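PDB 6NCW: beta-galacturonidase from Eisenbergiella tayi, which probably hydrolyses terminal beta-linked galacturonic acid residues as a retaining-type member of glycoside hydrolase family 2, in the human gut microbiome. Local coordinates for residues I463-R475 with W482-Q494. Numbering follows the deposited sequence.
Sequences ITEIGAGAIYGYR and WSEEYQVQALKEQ
Gln-494 and Ile-466 run antiparallel side by side, Ile-466 CG1 lying 3.5 Å from Gln-494 CD. Gln-494 NE2 approaches Gly-467 O (3.0 Å) well off the carbonyl plane, by 53°, and also serves Pro-431 O. One turn back, Ala-468 CB rests on Ala-490 CB (3.7 Å) and on the CD2 branch of Leu-491. Gln-487 reaches across the loop: CG anti to the backbone N (chi1 -177°) and an extended chain carry NE2 to Ala-468 O (2.9 Å), while the amide lies against the methyl of Ala-470. At the helix start, Glu-484 OE2 takes Gly-473 N (2.7 Å) from above the carboxylate plane, fastening the type II turn 471-474; OE1 accepts from Leu-543 N. OE2 also forms a salt bridge with Arg-475 of a second subunit, whose Glu-484 pairs with Arg-475 of this chain. Glu-484 N returns a bond to Tyr-474 O (3.0 Å), nearly straight along C=O, and Ser-483, the N-cap, accepts from Tyr-486 N at OG, which also bonds Val-480 O. A water ties Gly-469 O to Trp-482 N and Ser-483 O. Strand 461-466, which carries the galacturonate-binding Glu-465, runs through its loop into helix 484-500, a beta-alpha connection of the TIM barrel.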
loop_
_atom_site.group_PDB
_atom_site.type_symbol
_atom_site.label_atom_id
_atom_site.label_comp_id
_atom_site.label_asym_id
_atom_site.label_seq_id
_atom_site.Cartn_x
_atom_site.Cartn_y
_atom_site.Cartn_z
ATOM N N ILE A 463 -26.425 -13.553 -17.328
ATOM C CA ILE A 463 -25.116 -12.912 -17.472
ATOM C C ILE A 463 -24.137 -13.686 -16.588
ATOM O O ILE A 463 -24.186 -13.591 -15.357
ATOM C CB ILE A 463 -25.150 -11.431 -17.074
ATOM C CG1 ILE A 463 -26.085 -10.629 -17.994
ATOM C CG2 ILE A 463 -23.720 -10.845 -17.087
ATOM C CD1 ILE A 463 -25.752 -10.783 -19.465
ATOM N N THR A 464 -23.259 -14.467 -17.204
ATOM C CA THR A 464 -22.377 -15.331 -16.434
ATOM C C THR A 464 -21.075 -14.647 -16.039
ATOM O O THR A 464 -20.338 -15.204 -15.215
ATOM C CB THR A 464 -22.078 -16.628 -17.208
ATOM O OG1 THR A 464 -21.974 -16.357 -18.614
ATOM C CG2 THR A 464 -23.190 -17.631 -16.949
ATOM N N GLU A 465 -20.798 -13.456 -16.584
ATOM C CA GLU A 465 -19.694 -12.591 -16.156
ATOM C C GLU A 465 -20.068 -11.146 -16.435
ATOM O O GLU A 465 -20.503 -10.841 -17.543
ATOM C CB GLU A 465 -18.380 -12.910 -16.896
ATOM C CG GLU A 465 -17.694 -14.175 -16.414
ATOM C CD GLU A 465 -16.491 -14.580 -17.261
ATOM O OE1 GLU A 465 -16.237 -15.806 -17.317
ATOM O OE2 GLU A 465 -15.811 -13.697 -17.855
ATOM N N ILE A 466 -19.929 -10.289 -15.424
ATOM C CA ILE A 466 -19.848 -8.840 -15.581
ATOM C C ILE A 466 -19.035 -8.298 -14.405
ATOM O O ILE A 466 -19.104 -8.825 -13.291
ATOM C CB ILE A 466 -21.266 -8.208 -15.657
ATOM C CG1 ILE A 466 -21.217 -6.759 -16.147
ATOM C CG2 ILE A 466 -21.971 -8.285 -14.304
ATOM C CD1 ILE A 466 -22.571 -6.283 -16.726
ATOM N N GLY A 467 -18.259 -7.241 -14.641
ATOM C CA GLY A 467 -17.474 -6.670 -13.558
ATOM C C GLY A 467 -16.421 -5.694 -14.061
ATOM O O GLY A 467 -16.485 -5.205 -15.197
ATOM N N ALA A 468 -15.446 -5.422 -13.192
ATOM C CA ALA A 468 -14.484 -4.362 -13.473
ATOM C C ALA A 468 -13.234 -4.558 -12.622
ATOM O O ALA A 468 -13.303 -5.060 -11.495
ATOM C CB ALA A 468 -15.097 -2.985 -13.193
ATOM N N GLY A 469 -12.101 -4.110 -13.150
ATOM C CA GLY A 469 -10.858 -4.197 -12.402
ATOM C C GLY A 469 -10.756 -3.116 -11.343
ATOM O O GLY A 469 -11.371 -2.052 -11.433
ATOM N N ALA A 470 -9.965 -3.411 -10.315
ATOM C CA ALA A 470 -9.561 -2.424 -9.323
ATOM C C ALA A 470 -8.358 -2.982 -8.580
ATOM O O ALA A 470 -8.415 -4.105 -8.071
ATOM C CB ALA A 470 -10.683 -2.115 -8.336
ATOM N N ILE A 471 -7.278 -2.212 -8.512
ATOM C CA ILE A 471 -6.131 -2.604 -7.702
ATOM C C ILE A 471 -6.399 -2.111 -6.288
ATOM O O ILE A 471 -6.521 -0.903 -6.070
ATOM C CB ILE A 471 -4.821 -2.022 -8.259
ATOM C CG1 ILE A 471 -4.576 -2.528 -9.692
ATOM C CG2 ILE A 471 -3.663 -2.392 -7.330
ATOM C CD1 ILE A 471 -3.554 -1.664 -10.489
ATOM N N TYR A 472 -6.511 -3.049 -5.338
ATOM C CA TYR A 472 -6.818 -2.706 -3.953
ATOM C C TYR A 472 -5.809 -1.709 -3.433
ATOM O O TYR A 472 -4.598 -1.933 -3.516
ATOM C CB TYR A 472 -6.820 -3.961 -3.053
ATOM C CG TYR A 472 -7.069 -3.672 -1.575
ATOM C CD1 TYR A 472 -6.024 -3.662 -0.653
ATOM C CD2 TYR A 472 -8.345 -3.391 -1.106
ATOM C CE1 TYR A 472 -6.246 -3.388 0.687
ATOM C CE2 TYR A 472 -8.574 -3.111 0.236
ATOM C CZ TYR A 472 -7.522 -3.119 1.129
ATOM O OH TYR A 472 -7.755 -2.849 2.471
ATOM N N GLY A 473 -6.313 -0.598 -2.902
ATOM C CA GLY A 473 -5.484 0.446 -2.383
ATOM C C GLY A 473 -5.221 1.591 -3.353
ATOM O O GLY A 473 -4.820 2.666 -2.910
ATOM N N TYR A 474 -5.414 1.396 -4.656
ATOM C CA TYR A 474 -5.258 2.500 -5.594
ATOM C C TYR A 474 -6.560 3.293 -5.651
ATOM O O TYR A 474 -7.580 2.795 -6.146
ATOM C CB TYR A 474 -4.870 2.025 -6.991
ATOM C CG TYR A 474 -4.511 3.225 -7.838
ATOM C CD1 TYR A 474 -3.472 4.048 -7.447
ATOM C CD2 TYR A 474 -5.235 3.563 -8.986
ATOM C CE1 TYR A 474 -3.132 5.153 -8.167
ATOM C CE2 TYR A 474 -4.908 4.688 -9.719
ATOM C CZ TYR A 474 -3.839 5.470 -9.310
ATOM O OH TYR A 474 -3.473 6.598 -9.999
ATOM N N ARG A 475 -6.522 4.531 -5.158
ATOM C CA ARG A 475 -7.696 5.391 -5.089
ATOM C C ARG A 475 -7.325 6.788 -5.562
ATOM O O ARG A 475 -6.238 7.279 -5.245
ATOM C CB ARG A 475 -8.243 5.449 -3.657
ATOM C CG ARG A 475 -8.698 4.081 -3.136
ATOM C CD ARG A 475 -8.283 3.902 -1.678
ATOM N NE ARG A 475 -8.827 4.939 -0.818
ATOM C CZ ARG A 475 -8.480 5.102 0.452
ATOM N NH1 ARG A 475 -7.564 4.304 0.991
ATOM N NH2 ARG A 475 -9.044 6.069 1.174
ATOM N N TRP A 482 -8.874 1.236 -12.946
ATOM C CA TRP A 482 -8.045 0.516 -11.975
ATOM C C TRP A 482 -8.176 1.080 -10.559
ATOM O O TRP A 482 -7.750 0.420 -9.617
ATOM C CB TRP A 482 -6.553 0.443 -12.364
ATOM C CG TRP A 482 -6.310 -0.279 -13.700
ATOM C CD1 TRP A 482 -5.867 0.280 -14.874
ATOM C CD2 TRP A 482 -6.492 -1.681 -13.970
ATOM N NE1 TRP A 482 -5.769 -0.691 -15.862
ATOM C CE2 TRP A 482 -6.144 -1.900 -15.327
ATOM C CE3 TRP A 482 -6.930 -2.772 -13.202
ATOM C CZ2 TRP A 482 -6.218 -3.162 -15.921
ATOM C CZ3 TRP A 482 -6.989 -4.023 -13.797
ATOM C CH2 TRP A 482 -6.649 -4.208 -15.142
ATOM N N SER A 483 -8.746 2.283 -10.377
ATOM C CA SER A 483 -9.035 2.769 -9.034
ATOM C C SER A 483 -10.269 2.075 -8.460
ATOM O O SER A 483 -11.172 1.651 -9.186
ATOM C CB SER A 483 -9.258 4.292 -9.016
ATOM O OG SER A 483 -10.494 4.664 -9.624
ATOM N N GLU A 484 -10.300 1.981 -7.130
ATOM C CA GLU A 484 -11.449 1.401 -6.454
ATOM C C GLU A 484 -12.704 2.236 -6.660
ATOM O O GLU A 484 -13.808 1.683 -6.711
ATOM C CB GLU A 484 -11.151 1.246 -4.957
ATOM C CG GLU A 484 -10.117 0.160 -4.635
ATOM C CD GLU A 484 -10.004 -0.116 -3.143
ATOM O OE1 GLU A 484 -11.013 -0.579 -2.556
ATOM O OE2 GLU A 484 -8.912 0.137 -2.559
ATOM N N GLU A 485 -12.566 3.565 -6.737
ATOM C CA GLU A 485 -13.736 4.408 -6.990
ATOM C C GLU A 485 -14.364 4.084 -8.329
ATOM O O GLU A 485 -15.587 3.957 -8.436
ATOM C CB GLU A 485 -13.362 5.881 -6.940
ATOM C CG GLU A 485 -12.951 6.333 -5.572
ATOM C CD GLU A 485 -11.430 6.355 -5.409
ATOM O OE1 GLU A 485 -10.714 5.747 -6.244
ATOM O OE2 GLU A 485 -10.963 6.985 -4.437
ATOM N N TYR A 486 -13.552 3.944 -9.375
ATOM C CA TYR A 486 -14.163 3.618 -10.651
ATOM C C TYR A 486 -14.876 2.273 -10.577
ATOM O O TYR A 486 -15.947 2.101 -11.166
ATOM C CB TYR A 486 -13.144 3.604 -11.785
ATOM C CG TYR A 486 -13.851 3.340 -13.093
ATOM C CD1 TYR A 486 -13.974 2.047 -13.600
ATOM C CD2 TYR A 486 -14.468 4.378 -13.780
ATOM C CE1 TYR A 486 -14.653 1.800 -14.795
ATOM C CE2 TYR A 486 -15.135 4.148 -14.965
ATOM C CZ TYR A 486 -15.227 2.853 -15.472
ATOM O OH TYR A 486 -15.914 2.635 -16.650
ATOM N N GLN A 487 -14.288 1.297 -9.876
ATOM C CA GLN A 487 -14.922 -0.013 -9.813
ATOM C C GLN A 487 -16.279 0.081 -9.129
ATOM O O GLN A 487 -17.211 -0.650 -9.483
ATOM C CB GLN A 487 -14.038 -1.023 -9.082
ATOM C CG GLN A 487 -14.644 -2.428 -9.075
ATOM C CD GLN A 487 -13.923 -3.395 -8.140
ATOM O OE1 GLN A 487 -13.640 -3.069 -6.969
ATOM N NE2 GLN A 487 -13.623 -4.591 -8.646
ATOM N N VAL A 488 -16.395 0.960 -8.128
ATOM C CA VAL A 488 -17.675 1.199 -7.471
ATOM C C VAL A 488 -18.718 1.627 -8.497
ATOM O O VAL A 488 -19.814 1.060 -8.563
ATOM C CB VAL A 488 -17.518 2.261 -6.366
ATOM C CG1 VAL A 488 -18.908 2.830 -5.959
ATOM C CG2 VAL A 488 -16.790 1.683 -5.172
ATOM N N GLN A 489 -18.371 2.613 -9.335
ATOM C CA GLN A 489 -19.312 3.150 -10.315
ATOM C C GLN A 489 -19.700 2.100 -11.342
ATOM O O GLN A 489 -20.870 1.984 -11.712
ATOM C CB GLN A 489 -18.713 4.362 -11.034
ATOM C CG GLN A 489 -18.171 5.465 -10.130
ATOM C CD GLN A 489 -17.363 6.535 -10.893
ATOM O OE1 GLN A 489 -16.869 7.497 -10.293
ATOM N NE2 GLN A 489 -17.225 6.363 -12.216
ATOM N N ALA A 490 -18.718 1.361 -11.859
ATOM C CA ALA A 490 -18.999 0.331 -12.853
ATOM C C ALA A 490 -19.961 -0.725 -12.306
ATOM O O ALA A 490 -20.976 -1.047 -12.939
ATOM C CB ALA A 490 -17.696 -0.319 -13.312
ATOM N N LEU A 491 -19.672 -1.253 -11.113
ATOM C CA LEU A 491 -20.503 -2.328 -10.569
ATOM C C LEU A 491 -21.914 -1.834 -10.270
ATOM O O LEU A 491 -22.891 -2.553 -10.505
ATOM C CB LEU A 491 -19.857 -2.924 -9.318
ATOM C CG LEU A 491 -18.950 -4.155 -9.515
ATOM C CD1 LEU A 491 -19.778 -5.348 -9.968
ATOM C CD2 LEU A 491 -17.849 -3.863 -10.534
ATOM N N LYS A 492 -22.046 -0.600 -9.776
ATOM C CA LYS A 492 -23.376 -0.057 -9.523
ATOM C C LYS A 492 -24.205 -0.033 -10.808
ATOM O O LYS A 492 -25.330 -0.541 -10.849
ATOM C CB LYS A 492 -23.252 1.344 -8.909
ATOM C CG LYS A 492 -24.560 1.868 -8.328
ATOM C CD LYS A 492 -24.418 3.292 -7.791
ATOM C CE LYS A 492 -25.682 3.722 -7.036
ATOM N NZ LYS A 492 -25.414 4.895 -6.142
ATOM N N GLU A 493 -23.640 0.514 -11.885
ATOM C CA GLU A 493 -24.360 0.562 -13.154
ATOM C C GLU A 493 -24.587 -0.829 -13.745
ATOM O O GLU A 493 -25.654 -1.103 -14.306
ATOM C CB GLU A 493 -23.603 1.435 -14.157
ATOM C CG GLU A 493 -24.368 1.554 -15.475
ATOM C CD GLU A 493 -23.633 2.327 -16.560
ATOM O OE1 GLU A 493 -22.556 2.896 -16.262
ATOM O OE2 GLU A 493 -24.142 2.349 -17.714
ATOM N N GLN A 494 -23.584 -1.704 -13.671
ATOM C CA GLN A 494 -23.717 -3.057 -14.230
ATOM C C GLN A 494 -24.831 -3.852 -13.561
ATOM O O GLN A 494 -25.619 -4.518 -14.241
ATOM C CB GLN A 494 -22.386 -3.807 -14.108
ATOM C CG GLN A 494 -21.329 -3.262 -15.061
ATOM C CD GLN A 494 -19.949 -3.798 -14.764
ATOM O OE1 GLN A 494 -19.731 -4.406 -13.718
ATOM N NE2 GLN A 494 -19.006 -3.585 -15.688
HETATM O O HOH W 1 -11.397 0.597 -11.821
HETATM O O HOH W 2 -11.150 6.543 -1.827
#